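Local coordinates for protein phosphoribosylaminoimidazole carboxylase (Treponema denticola, PDB 5C5D) that catalyses the reversible carboxylation of 5-aminoimidazole ribonucleotide (AIR) with CO2 to 4-carboxy-5-aminoimidazole ribonucleotide (CAIR) in de novo purine biosynthesis, at residues M1-I6 and R126-Y131; M15-K20 and L115-A120; G29-I34 and L56-L61; S48-Y53 and G74-F79; E52-A55 and L61-T64. The protein carries 1 engineered substitution. All blocks are in the same frame, centred on the assembly; numbering follows the deposited sequence. Where two conformers were deposited one is given.

Contact 1: residues M1-I6 and R126-Y131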
# COMPACT_ATOMS: atom_id res chain seq x y z
N MET D 1 -22.32 35.97 -21.46
CA MET D 1 -22.62 36.06 -20.01
C MET D 1 -21.48 35.48 -19.17
O MET D 1 -20.59 34.77 -19.67
CB MET D 1 -23.93 35.34 -19.67
CG MET D 1 -24.47 35.63 -18.25
SD MET D 1 -26.10 34.94 -17.92
CE MET D 1 -26.26 35.37 -16.18
N ARG D 2 -21.52 35.80 -17.90
CA ARG D 2 -20.45 35.50 -16.96
C ARG D 2 -20.30 33.99 -16.72
O ARG D 2 -21.22 33.22 -16.96
CB ARG D 2 -20.73 36.22 -15.64
CG ARG D 2 -20.95 37.74 -15.77
CD ARG D 2 -19.72 38.46 -16.33
NE ARG D 2 -18.55 38.25 -15.49
CZ ARG D 2 -17.30 38.13 -15.93
NH1 ARG D 2 -17.03 38.21 -17.23
NH2 ARG D 2 -16.31 37.93 -15.07
N PRO D 3 -19.12 33.59 -16.25
CA PRO D 3 -18.91 32.17 -15.96
C PRO D 3 -19.84 31.61 -14.89
O PRO D 3 -20.40 32.36 -14.08
CB PRO D 3 -17.46 32.14 -15.49
CG PRO D 3 -16.80 33.28 -16.24
CD PRO D 3 -17.86 34.35 -16.22
N LEU D 4 -20.01 30.29 -14.91
CA LEU D 4 -20.82 29.56 -13.95
C LEU D 4 -20.11 28.27 -13.59
O LEU D 4 -19.64 27.55 -14.47
CB LEU D 4 -22.21 29.25 -14.53
CG LEU D 4 -23.10 28.43 -13.61
CD1 LEU D 4 -23.40 29.25 -12.37
CD2 LEU D 4 -24.39 28.04 -14.32
N VAL D 5 -20.05 27.94 -12.31
CA VAL D 5 -19.52 26.67 -11.88
C VAL D 5 -20.64 25.91 -11.20
O VAL D 5 -21.23 26.40 -10.25
CB VAL D 5 -18.36 26.82 -10.89
CG1 VAL D 5 -17.91 25.45 -10.37
CG2 VAL D 5 -17.18 27.53 -11.53
N ILE D 6 -20.91 24.71 -11.69
CA ILE D 6 -21.92 23.87 -11.11
C ILE D 6 -21.20 22.89 -10.21
O ILE D 6 -20.39 22.10 -10.69
CB ILE D 6 -22.73 23.10 -12.17
CG1 ILE D 6 -23.46 24.07 -13.11
CG2 ILE D 6 -23.69 22.15 -11.48
CD1 ILE D 6 -22.64 24.56 -14.31
N ARG D 126 -8.72 29.67 -12.77
CA ARG D 126 -7.62 29.79 -13.72
C ARG D 126 -7.98 29.27 -15.10
O ARG D 126 -7.42 29.72 -16.10
CB ARG D 126 -6.36 29.11 -13.15
CG ARG D 126 -5.89 29.89 -11.94
CD ARG D 126 -4.78 29.19 -11.18
NE ARG D 126 -3.52 29.26 -11.90
CZ ARG D 126 -2.42 28.64 -11.50
NH1 ARG D 126 -2.44 27.90 -10.40
NH2 ARG D 126 -1.30 28.75 -12.21
N ILE D 127 -8.94 28.35 -15.18
CA ILE D 127 -9.48 27.92 -16.48
C ILE D 127 -10.22 29.07 -17.15
O ILE D 127 -9.94 29.38 -18.33
CB ILE D 127 -10.39 26.68 -16.33
CG1 ILE D 127 -9.50 25.44 -16.17
CG2 ILE D 127 -11.30 26.53 -17.54
CD1 ILE D 127 -10.18 24.27 -15.59
N PHE D 128 -11.10 29.77 -16.43
CA PHE D 128 -11.80 30.91 -17.03
C PHE D 128 -10.82 32.03 -17.36
O PHE D 128 -11.03 32.77 -18.33
CB PHE D 128 -12.90 31.46 -16.12
CG PHE D 128 -14.00 30.47 -15.80
CD1 PHE D 128 -14.76 29.88 -16.81
CD2 PHE D 128 -14.29 30.17 -14.49
CE1 PHE D 128 -15.78 28.98 -16.50
CE2 PHE D 128 -15.31 29.28 -14.18
CZ PHE D 128 -16.06 28.68 -15.18
N SER D 129 -9.74 32.13 -16.59
CA SER D 129 -8.82 33.26 -16.72
C SER D 129 -8.07 33.28 -18.03
O SER D 129 -7.51 34.31 -18.39
CB SER D 129 -7.81 33.26 -15.57
OG SER D 129 -6.73 32.39 -15.87
N LEU D 130 -8.01 32.15 -18.75
CA LEU D 130 -7.39 32.13 -20.09
C LEU D 130 -8.09 33.11 -21.05
O LEU D 130 -7.48 33.59 -22.03
CB LEU D 130 -7.41 30.72 -20.68
CG LEU D 130 -6.77 29.57 -19.90
CD1 LEU D 130 -6.67 28.37 -20.84
CD2 LEU D 130 -5.45 29.91 -19.26
N TYR D 131 -9.36 33.40 -20.78
CA TYR D 131 -10.15 34.30 -21.65
C TYR D 131 -10.79 35.46 -20.91
O TYR D 131 -11.35 36.38 -21.52
CB TYR D 131 -11.23 33.50 -22.38
CG TYR D 131 -10.72 32.47 -23.36
CD1 TYR D 131 -10.58 32.78 -24.71
CD2 TYR D 131 -10.37 31.19 -22.96
CE1 TYR D 131 -10.11 31.86 -25.60
CE2 TYR D 131 -9.90 30.27 -23.89
CZ TYR D 131 -9.78 30.61 -25.19
OH TYR D 131 -9.31 29.68 -26.12

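Contact 2: residues M15-K20 and L115-A120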
# COMPACT_ATOMS: atom_id res chain seq x y z
N MET D 15 -22.02 18.09 1.83
CA MET D 15 -22.33 19.51 1.68
C MET D 15 -21.21 20.39 2.23
O MET D 15 -20.87 21.42 1.63
CB MET D 15 -23.67 19.82 2.36
CG MET D 15 -24.13 21.27 2.28
SD MET D 15 -24.36 21.87 0.58
CE MET D 15 -25.71 20.84 0.04
N GLY D 16 -20.59 19.98 3.33
CA GLY D 16 -19.52 20.77 3.91
C GLY D 16 -18.34 20.96 2.97
O GLY D 16 -17.76 22.04 2.88
N HIS D 17 -18.00 19.90 2.25
CA HIS D 17 -16.94 19.91 1.25
C HIS D 17 -17.31 20.83 0.09
O HIS D 17 -16.53 21.68 -0.32
CB HIS D 17 -16.72 18.47 0.79
CG HIS D 17 -15.54 18.28 -0.10
ND1 HIS D 17 -14.25 18.24 0.37
CD2 HIS D 17 -15.46 18.06 -1.44
CE1 HIS D 17 -13.42 18.02 -0.63
NE2 HIS D 17 -14.13 17.90 -1.75
N ALA D 18 -18.53 20.70 -0.37
CA ALA D 18 -19.03 21.58 -1.43
C ALA D 18 -18.98 23.05 -1.00
O ALA D 18 -18.66 23.93 -1.79
CB ALA D 18 -20.43 21.19 -1.83
N GLU D 19 -19.33 23.33 0.26
CA GLU D 19 -19.35 24.70 0.75
C GLU D 19 -17.96 25.31 0.76
O GLU D 19 -17.80 26.52 0.53
CB GLU D 19 -19.97 24.76 2.15
CG GLU D 19 -21.47 24.55 2.15
CD GLU D 19 -22.08 24.43 3.55
OE1 GLU D 19 -21.40 23.94 4.48
OE2 GLU D 19 -23.24 24.83 3.70
N LYS D 20 -16.94 24.50 1.03
CA LYS D 20 -15.58 25.00 1.00
C LYS D 20 -15.21 25.45 -0.38
O LYS D 20 -14.53 26.46 -0.55
CB LYS D 20 -14.58 23.95 1.46
CG LYS D 20 -14.58 23.77 2.96
CD LYS D 20 -13.61 22.72 3.37
CE LYS D 20 -13.45 22.72 4.86
NZ LYS D 20 -12.14 22.14 5.17
N LEU D 115 -7.25 17.55 -5.26
CA LEU D 115 -7.65 17.09 -3.94
C LEU D 115 -8.28 18.14 -3.04
O LEU D 115 -9.26 17.85 -2.35
CB LEU D 115 -6.46 16.52 -3.20
CG LEU D 115 -5.91 15.20 -3.73
CD1 LEU D 115 -4.91 14.67 -2.73
CD2 LEU D 115 -7.03 14.21 -3.94
N GLU D 116 -7.69 19.31 -2.96
CA GLU D 116 -8.16 20.28 -2.00
C GLU D 116 -9.27 21.14 -2.58
O GLU D 116 -9.13 21.69 -3.67
CB GLU D 116 -7.02 21.18 -1.56
CG GLU D 116 -5.91 20.52 -0.74
CD GLU D 116 -6.33 20.19 0.66
OE1 GLU D 116 -7.29 20.81 1.16
OE2 GLU D 116 -5.70 19.29 1.27
N PRO D 117 -10.34 21.35 -1.81
CA PRO D 117 -11.44 22.19 -2.28
C PRO D 117 -11.03 23.60 -2.68
O PRO D 117 -11.54 24.10 -3.69
CB PRO D 117 -12.40 22.21 -1.08
CG PRO D 117 -11.72 21.52 0.03
CD PRO D 117 -10.63 20.69 -0.53
N LYS D 118 -10.12 24.24 -1.95
CA LYS D 118 -9.69 25.57 -2.36
C LYS D 118 -8.99 25.51 -3.70
O LYS D 118 -9.05 26.48 -4.47
CB LYS D 118 -8.78 26.22 -1.31
CG LYS D 118 -9.51 26.63 -0.04
CD LYS D 118 -8.57 27.40 0.88
CE LYS D 118 -9.23 27.71 2.20
NZ LYS D 118 -8.30 28.42 3.11
N ASN D 119 -8.29 24.40 -3.97
CA ASN D 119 -7.55 24.24 -5.23
C ASN D 119 -8.50 23.91 -6.36
O ASN D 119 -8.25 24.28 -7.48
CB ASN D 119 -6.45 23.18 -5.11
CG ASN D 119 -5.23 23.72 -4.37
OD1 ASN D 119 -5.06 24.93 -4.29
ND2 ASN D 119 -4.41 22.84 -3.80
N ALA D 120 -9.62 23.27 -6.06
CA ALA D 120 -10.58 23.04 -7.14
C ALA D 120 -11.16 24.39 -7.59
O ALA D 120 -11.35 24.66 -8.79
CB ALA D 120 -11.70 22.08 -6.69

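Contact 3: residues G29-I34 and L56-L61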
# COMPACT_ATOMS: atom_id res chain seq x y z
N GLY D 29 -15.19 35.91 -7.32
CA GLY D 29 -16.28 36.59 -8.00
C GLY D 29 -16.97 35.73 -9.05
O GLY D 29 -17.53 36.24 -10.04
N ILE D 30 -16.96 34.43 -8.83
CA ILE D 30 -17.48 33.45 -9.78
C ILE D 30 -18.79 32.85 -9.27
O ILE D 30 -18.85 32.29 -8.17
CB ILE D 30 -16.46 32.31 -10.04
CG1 ILE D 30 -15.22 32.88 -10.74
CG2 ILE D 30 -17.08 31.20 -10.88
CD1 ILE D 30 -14.01 31.97 -10.72
N GLU D 31 -19.84 32.99 -10.08
CA GLU D 31 -21.14 32.43 -9.71
C GLU D 31 -21.04 30.92 -9.66
O GLU D 31 -20.43 30.29 -10.55
CB GLU D 31 -22.24 32.84 -10.69
CG GLU D 31 -23.64 32.38 -10.25
CD GLU D 31 -24.78 32.81 -11.17
OE1 GLU D 31 -24.55 33.59 -12.13
OE2 GLU D 31 -25.91 32.36 -10.92
N TYR D 32 -21.73 30.33 -8.68
CA TYR D 32 -21.80 28.87 -8.54
C TYR D 32 -23.24 28.42 -8.27
O TYR D 32 -24.12 29.21 -7.86
CB TYR D 32 -20.86 28.37 -7.42
CG TYR D 32 -21.27 28.89 -6.07
CD1 TYR D 32 -22.28 28.28 -5.36
CD2 TYR D 32 -20.62 29.97 -5.50
CE1 TYR D 32 -22.68 28.75 -4.13
CE2 TYR D 32 -20.99 30.45 -4.27
CZ TYR D 32 -22.04 29.83 -3.59
OH TYR D 32 -22.45 30.28 -2.35
N ALA D 33 -23.49 27.15 -8.56
CA ALA D 33 -24.72 26.48 -8.18
C ALA D 33 -24.31 25.22 -7.45
O ALA D 33 -23.34 24.60 -7.83
CB ALA D 33 -25.55 26.15 -9.39
N ILE D 34 -25.02 24.89 -6.37
CA ILE D 34 -24.79 23.66 -5.63
C ILE D 34 -25.98 22.75 -5.78
O ILE D 34 -27.11 23.15 -5.51
CB ILE D 34 -24.54 23.92 -4.15
CG1 ILE D 34 -23.29 24.75 -3.99
CG2 ILE D 34 -24.42 22.59 -3.39
CD1 ILE D 34 -23.01 25.17 -2.57
N LEU D 56 -27.32 26.46 -21.22
CA LEU D 56 -27.01 27.86 -20.96
C LEU D 56 -25.82 28.35 -21.81
O LEU D 56 -24.76 27.74 -21.83
CB LEU D 56 -26.69 28.06 -19.47
CG LEU D 56 -27.75 27.57 -18.47
CD1 LEU D 56 -27.22 27.73 -17.07
CD2 LEU D 56 -29.07 28.27 -18.61
N ASP D 57 -26.01 29.47 -22.50
CA ASP D 57 -24.92 30.04 -23.27
C ASP D 57 -24.05 30.92 -22.39
O ASP D 57 -24.14 32.15 -22.41
CB ASP D 57 -25.48 30.85 -24.45
CG ASP D 57 -24.38 31.52 -25.30
OD1 ASP D 57 -23.23 31.00 -25.36
OD2 ASP D 57 -24.68 32.56 -25.91
N ARG D 58 -23.20 30.26 -21.61
CA ARG D 58 -22.20 30.92 -20.80
C ARG D 58 -21.10 29.92 -20.52
O ARG D 58 -21.35 28.72 -20.57
CB ARG D 58 -22.81 31.43 -19.50
CG ARG D 58 -23.35 30.35 -18.61
CD ARG D 58 -24.32 30.95 -17.57
NE ARG D 58 -23.62 31.75 -16.57
CZ ARG D 58 -24.17 32.22 -15.45
NH1 ARG D 58 -25.44 31.99 -15.15
NH2 ARG D 58 -23.40 32.90 -14.59
N PRO D 59 -19.88 30.39 -20.26
CA PRO D 59 -18.79 29.47 -19.95
C PRO D 59 -19.06 28.75 -18.67
O PRO D 59 -19.37 29.42 -17.69
CB PRO D 59 -17.58 30.38 -19.80
CG PRO D 59 -18.01 31.72 -20.25
CD PRO D 59 -19.47 31.80 -20.21
N LYS D 60 -18.97 27.42 -18.66
CA LYS D 60 -19.26 26.70 -17.43
C LYS D 60 -18.28 25.60 -17.17
O LYS D 60 -17.68 25.05 -18.08
CB LYS D 60 -20.67 26.15 -17.45
CG LYS D 60 -21.01 25.20 -18.52
CD LYS D 60 -22.56 25.25 -18.71
CE LYS D 60 -22.95 25.05 -20.12
NZ LYS D 60 -22.45 26.10 -21.00
N LEU D 61 -18.14 25.31 -15.88
CA LEU D 61 -17.40 24.16 -15.40
C LEU D 61 -18.28 23.39 -14.43
O LEU D 61 -19.12 23.99 -13.77
CB LEU D 61 -16.10 24.57 -14.71
CG LEU D 61 -15.03 25.16 -15.62
CD1 LEU D 61 -13.91 25.68 -14.76
CD2 LEU D 61 -14.50 24.14 -16.63
O HOH W 1 -27.31 32.70 -13.09

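Contact 4: residues S48-Y53 and G74-F79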
# COMPACT_ATOMS: atom_id res chain seq x y z
N SER D 48 -31.22 15.05 -16.31
CA SER D 48 -32.15 16.14 -16.49
C SER D 48 -31.53 17.46 -16.06
O SER D 48 -31.65 18.48 -16.76
CB SER D 48 -33.44 15.86 -15.71
OG SER D 48 -34.19 14.90 -16.41
N MET D 49 -30.83 17.44 -14.93
CA MET D 49 -30.14 18.60 -14.40
C MET D 49 -29.04 19.07 -15.33
O MET D 49 -28.92 20.26 -15.62
CB MET D 49 -29.54 18.27 -13.04
CG MET D 49 -28.88 19.40 -12.37
SD MET D 49 -27.92 18.69 -11.02
CE MET D 49 -29.26 17.99 -10.07
N LEU D 50 -28.24 18.12 -15.80
CA LEU D 50 -27.14 18.47 -16.69
C LEU D 50 -27.68 19.07 -18.00
O LEU D 50 -27.07 20.01 -18.53
CB LEU D 50 -26.26 17.27 -17.00
CG LEU D 50 -25.51 16.65 -15.83
CD1 LEU D 50 -24.66 15.48 -16.30
CD2 LEU D 50 -24.63 17.68 -15.13
N LYS D 51 -28.81 18.57 -18.51
CA LYS D 51 -29.34 19.13 -19.76
C LYS D 51 -29.72 20.60 -19.57
O LYS D 51 -29.54 21.43 -20.47
CB LYS D 51 -30.54 18.34 -20.27
CG LYS D 51 -30.14 17.01 -20.87
CD LYS D 51 -31.35 16.27 -21.46
CE LYS D 51 -30.95 14.91 -22.01
NZ LYS D 51 -32.18 14.13 -22.41
N GLU D 52 -30.25 20.93 -18.40
CA GLU D 52 -30.63 22.31 -18.13
C GLU D 52 -29.40 23.23 -18.10
O GLU D 52 -29.41 24.29 -18.74
CB GLU D 52 -31.38 22.41 -16.80
CG GLU D 52 -32.79 21.82 -16.86
CD GLU D 52 -33.39 21.56 -15.49
OE1 GLU D 52 -32.73 21.83 -14.47
OE2 GLU D 52 -34.54 21.07 -15.44
N TYR D 53 -28.34 22.83 -17.40
CA TYR D 53 -27.12 23.67 -17.32
C TYR D 53 -26.41 23.73 -18.68
O TYR D 53 -25.90 24.79 -19.07
CB TYR D 53 -26.14 23.16 -16.24
CG TYR D 53 -26.67 23.43 -14.84
CD1 TYR D 53 -26.82 24.73 -14.38
CD2 TYR D 53 -27.00 22.39 -14.01
CE1 TYR D 53 -27.30 24.99 -13.11
CE2 TYR D 53 -27.47 22.63 -12.71
CZ TYR D 53 -27.62 23.93 -12.28
OH TYR D 53 -28.10 24.17 -11.02
N GLY D 74 -16.88 10.70 -13.74
CA GLY D 74 -16.86 10.19 -15.09
C GLY D 74 -18.20 10.27 -15.80
O GLY D 74 -18.25 10.50 -17.00
N PHE D 75 -19.29 10.06 -15.07
CA PHE D 75 -20.63 10.13 -15.64
C PHE D 75 -20.92 11.50 -16.17
O PHE D 75 -21.35 11.67 -17.30
CB PHE D 75 -21.63 9.75 -14.57
CG PHE D 75 -23.04 9.73 -15.04
CD1 PHE D 75 -23.53 8.66 -15.75
CD2 PHE D 75 -23.89 10.79 -14.76
CE1 PHE D 75 -24.85 8.64 -16.18
CE2 PHE D 75 -25.22 10.77 -15.19
CZ PHE D 75 -25.69 9.70 -15.90
N VAL D 76 -20.64 12.50 -15.35
CA VAL D 76 -20.87 13.88 -15.74
C VAL D 76 -19.91 14.26 -16.87
O VAL D 76 -20.30 14.86 -17.85
CB VAL D 76 -20.68 14.83 -14.56
CG1 VAL D 76 -20.71 16.29 -14.99
CG2 VAL D 76 -21.75 14.56 -13.48
N ASP D 77 -18.63 13.92 -16.71
CA ASP D 77 -17.65 14.22 -17.75
C ASP D 77 -18.00 13.60 -19.11
O ASP D 77 -17.77 14.20 -20.17
CB ASP D 77 -16.27 13.75 -17.32
CG ASP D 77 -15.21 14.35 -18.16
OD1 ASP D 77 -14.79 15.50 -17.85
OD2 ASP D 77 -14.82 13.69 -19.14
N GLY D 78 -18.58 12.40 -19.11
CA GLY D 78 -18.99 11.79 -20.36
C GLY D 78 -20.20 12.42 -21.01
O GLY D 78 -20.45 12.23 -22.19
N PHE D 79 -20.97 13.16 -20.22
CA PHE D 79 -22.20 13.78 -20.71
C PHE D 79 -22.00 15.21 -21.23
O PHE D 79 -22.51 15.56 -22.30
CB PHE D 79 -23.24 13.78 -19.59
CG PHE D 79 -24.61 14.21 -20.07
CD1 PHE D 79 -25.50 13.27 -20.55
CD2 PHE D 79 -24.95 15.54 -20.10
CE1 PHE D 79 -26.73 13.66 -21.05
CE2 PHE D 79 -26.19 15.94 -20.60
CZ PHE D 79 -27.07 14.99 -21.06

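Contact 5: residues E52-A55 and L61-T64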
# COMPACT_ATOMS: atom_id res chain seq x y z
N GLU D 52 -30.25 20.93 -18.40
CA GLU D 52 -30.63 22.31 -18.13
C GLU D 52 -29.40 23.23 -18.10
O GLU D 52 -29.41 24.29 -18.74
CB GLU D 52 -31.38 22.41 -16.80
CG GLU D 52 -32.79 21.82 -16.86
CD GLU D 52 -33.39 21.56 -15.49
OE1 GLU D 52 -32.73 21.83 -14.47
OE2 GLU D 52 -34.54 21.07 -15.44
N TYR D 53 -28.34 22.83 -17.40
CA TYR D 53 -27.12 23.67 -17.32
C TYR D 53 -26.41 23.73 -18.68
O TYR D 53 -25.90 24.79 -19.07
CB TYR D 53 -26.14 23.16 -16.24
CG TYR D 53 -26.67 23.43 -14.84
CD1 TYR D 53 -26.82 24.73 -14.38
CD2 TYR D 53 -27.00 22.39 -14.01
CE1 TYR D 53 -27.30 24.99 -13.11
CE2 TYR D 53 -27.47 22.63 -12.71
CZ TYR D 53 -27.62 23.93 -12.28
OH TYR D 53 -28.10 24.17 -11.02
N GLU D 54 -26.42 22.63 -19.41
CA GLU D 54 -25.71 22.56 -20.69
C GLU D 54 -26.29 23.49 -21.76
O GLU D 54 -25.58 23.94 -22.67
CB GLU D 54 -25.69 21.12 -21.20
CG GLU D 54 -24.63 20.26 -20.54
CD GLU D 54 -23.24 20.68 -20.91
OE1 GLU D 54 -22.79 20.31 -22.03
OE2 GLU D 54 -22.60 21.39 -20.10
N ALA D 55 -27.59 23.77 -21.64
CA ALA D 55 -28.31 24.64 -22.55
C ALA D 55 -28.01 26.13 -22.32
O ALA D 55 -28.37 26.99 -23.13
CB ALA D 55 -29.80 24.36 -22.41
N LEU D 61 -18.14 25.31 -15.88
CA LEU D 61 -17.40 24.16 -15.40
C LEU D 61 -18.28 23.39 -14.43
O LEU D 61 -19.12 23.99 -13.77
CB LEU D 61 -16.10 24.57 -14.71
CG LEU D 61 -15.03 25.16 -15.62
CD1 LEU D 61 -13.91 25.68 -14.76
CD2 LEU D 61 -14.50 24.14 -16.63
N TYR D 62 -18.08 22.08 -14.36
CA TYR D 62 -18.71 21.26 -13.34
C TYR D 62 -17.64 20.77 -12.40
O TYR D 62 -16.61 20.29 -12.87
CB TYR D 62 -19.45 20.09 -13.98
CG TYR D 62 -20.54 20.53 -14.93
CD1 TYR D 62 -20.24 20.91 -16.23
CD2 TYR D 62 -21.87 20.53 -14.54
CE1 TYR D 62 -21.24 21.32 -17.10
CE2 TYR D 62 -22.87 20.91 -15.39
CZ TYR D 62 -22.56 21.30 -16.68
OH TYR D 62 -23.54 21.71 -17.57
N ILE D 63 -17.87 20.90 -11.10
CA ILE D 63 -16.99 20.30 -10.09
C ILE D 63 -17.81 19.20 -9.43
O ILE D 63 -18.85 19.47 -8.83
CB ILE D 63 -16.48 21.32 -9.07
CG1 ILE D 63 -15.67 22.42 -9.76
CG2 ILE D 63 -15.64 20.64 -8.00
CD1 ILE D 63 -15.22 23.54 -8.79
N THR D 64 -17.33 17.96 -9.54
CA THR D 64 -18.08 16.80 -9.11
C THR D 64 -17.48 16.15 -7.87
O THR D 64 -16.29 15.90 -7.79
CB THR D 64 -18.17 15.79 -10.25
OG1 THR D 64 -16.83 15.60 -10.77
CG2 THR D 64 -19.12 16.32 -11.32

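Contact 1: residues M1-I6 and R126-Y131
P3 sets the CB-CG edge of its ring over one face of F128, CB above the centre, the proline just before strand 4-9 meeting a phenylalanine near the end of helix 117-129. Its CB stands 3.5 Å from the centroid of the F128 ring and only 3° off the ring normal, a well-centred CH-pi contact. P3 CG is 4.0 Å from both F128 CG and F128 CD1, so the proline extends from the ring centre toward the ring's root. One residue on, L4 turns its side chain away from the helix, and its part here is played by the backbone: L4 O comes within 3.8 Å of F128 CZ. Strand 4-9 lies between strands 31-36 and 60-65 in the five-stranded parallel sheet (order 2-1-3-4-5), and helix 117-129 packs on one side of that sheet, as in other alpha/beta three-layer folds of Rossmann type. V5 then reaches the ring at its edge, CG2 lying in the ring plane 3.7 Å from F128 CE2. That methyl is held beside the backbone N because CG1 takes the position anti to it (chi1 175°). L61 of strand 60-65 and I135 of helix 133-157 also touch F128, and Y131 of the second subunit packs on both P3 and F128, bringing this buried corner to a subunit interface.

Contact 2: residues M15-K20 and L115-A120
K20 runs alongside P117 where helix 15-27 meets the first turn of helix 117-129, both side chains directed alike and their CA atoms 6.0 Å apart. Followed outward, K20 begins with CB, which packs 3.8 Å from P117 CB and only slightly farther from P117 CG. CG comes next, anti to the carbonyl carbon (chi1 -76°), and from there the chain runs extended past the proline. CD still meets the ring, at 4.0 Å from P117 CG. The ammonium goes beyond it: K20 NZ remains 6.4 Å from E116 OE1, too far for a salt bridge.

A turn earlier on the same helix, H17 approaches P117 at about a right angle. Its CG is anti to the backbone N (chi1 -172°), which carries the imidazole across to the proline, and CE1 comes to 3.9 Å from both P117 CD and P117 CG. The polar end has a partner elsewhere, NE2 being hydrogen-bonded to C87 O. P117 is the first residue of its helix, directly after E116 at the N-cap, a place where a proline costs no backbone hydrogen bond. I21, further along helix 15-27, also touches it, while E116 forms a salt bridge with R68 of the fourth subunit. The side chain of H17 is about 5 Å from that of D14, which binds substrate.

Across the two segments the contact is one of carbon surfaces: the lysine lends its aliphatic part and keeps its charge beyond the proline, and the histidine can use NE2 for C87 while its carbon CE1 packs.

Contact 3: residues G29-I34 and L56-L61
E31 OE1 receives R58 NH2 at 2.8 Å in a salt bridge whose N-H...O angle is 169°, so the bond is nearly straight. The two flat groups are not coplanar. OE1 lies almost in the guanidinium plane, at its edge, but the arginine nitrogen comes from above the carboxylate plane, and the planes are 64° apart. A water completes the link from the other oxygen: it donates to E31 OE2 at 2.6 Å and accepts from R58 NH1 at 2.9 Å. E31 is extended, whereas R58 leaves the backbone with CG between N and the carbonyl carbon (chi1 63°) and bends at chi3, which brings its head across to the glutamate. In the parallel sheet, the pair spans the chain leading into strand 4-9, which lies between strands 31-36 and 60-65. There R58 is gripped further, NE by R2 O and NH2 by P3 O. These bonds fix the guanidinium's rotation, and NH2 serves both P3 and E31. From the first residue of strand 60-65, K60 NZ reaches back into the loop, to L56 O at 3.0 Å and R58 O at 2.9 Å. D57, between those two carbonyls, is the centre of an inverse gamma turn.

Contact 4: residues S48-Y53 and G74-F79
L50 and F79 pass one another running opposite ways, L50 CB and L50 CD1 each 3.8 Å from F79 CD2. The ring meets K51 with its far end: K51 CG is 3.7 Å from F79 CZ, near the ring plane, and the lysine chain crosses the phenylalanine at about a right angle. Extended beyond CG, K51 also places CE at the ring edge, 4.0 Å from F79 CZ, before carrying its ammonium further. V76 is met more loosely, by both branches of the leucine fork: L50 CD1 at 4.2 Å from V76 CG2, L50 CD2 at 4.2 Å from V76 CG1.

One step out, torsion and helix position set these groups. F79 CG is anti to its own N (chi1 -171°), which swings the ring off helix 72-79 toward the other helix, and V76 sits one turn before it, so L50 meets both from one place. V47, a turn before K51 on helix 43-54, also touches F79. On helix 72-79, D77 forms a salt bridge with R126 of the second subunit. The axes of the two short segments approach to 11.1 Å and cross at -42°.

Beneath the pair lies the parallel sheet: L50 and V76 both touch Y62 of strand 60-65, and V76 also reaches L8 of strand 4-9 and T64. Helices 43-54 and 72-79 are thus neighbours on one side of the sheet, joined in the chain through strand 60-65.

Contact 5: residues E52-A55 and L61-T64
Y53 and Y62 are the residues whose backbones come nearest, with CA atoms 9.6 Å apart, so the end of helix 43-54 and strand 60-65 meet through side chains. The helix gives way to a short loop, after which the chain returns as the strand, the helix-to-strand half of a beta-alpha-beta crossover. Y62 points at the helix and bridges the gap with its whole length.

Its hydroxyl donates to E54 OE2 at 2.7 Å, arriving on the anti lone pair, away from the other carboxylate oxygen. E54 reaches that position by folding at chi2 (-67°), which turns an otherwise outlying glutamate back toward the sheet. OE2 lies near the Y62 ring plane, at its edge, while the carboxylate as a whole is turned 52° from the ring, and OE2 is also 3.3 Å from Y62 CE1. On the other carboxylate oxygen, OE1 forms a salt bridge with K81, so each oxygen has a partner and the acid is probably kept ionised. Y53 contributes its CB alone, 3.3 Å from Y62 OH and 4.1 Å from Y62 CZ, while its own ring leads away to a hydroxyl bonded by R35 NH1.

V80 touches both E54 and Y62 from the loop after helix 72-79. Y62 also packs on I6 of strand 4-9, and its backbone pairs with I85 of strand 84-86. The tyrosine therefore rises from the middle of the parallel sheet, between the strands on its two sides, to meet the end of helix 43-54.

How the contacts relate
Contacts 3, 4 and 5 follow one run of chain from strand 31-36 through helices 43-54 and 72-79. Contacts 4 and 5 share E52 and Y53, with centres 6 Å apart, and contacts 3 and 5 share L61, with centres 8 Å apart. Contact 1 joins them through the sheet, I6 N lying 2.8 Å from L61 O. It shares helix 117-129 with contact 2, but their nearest atoms are about 7 Å apart. Contacts 2 and 4 stand about 20 Å apart between centres. Contact 2 is the nearer to the substrate-binding residues, the H17 side chain also being about 9 Å from G67; the V76 side chain in contact 4 is about 10 Å from that of D38, an engineered residue at a substrate-binding position.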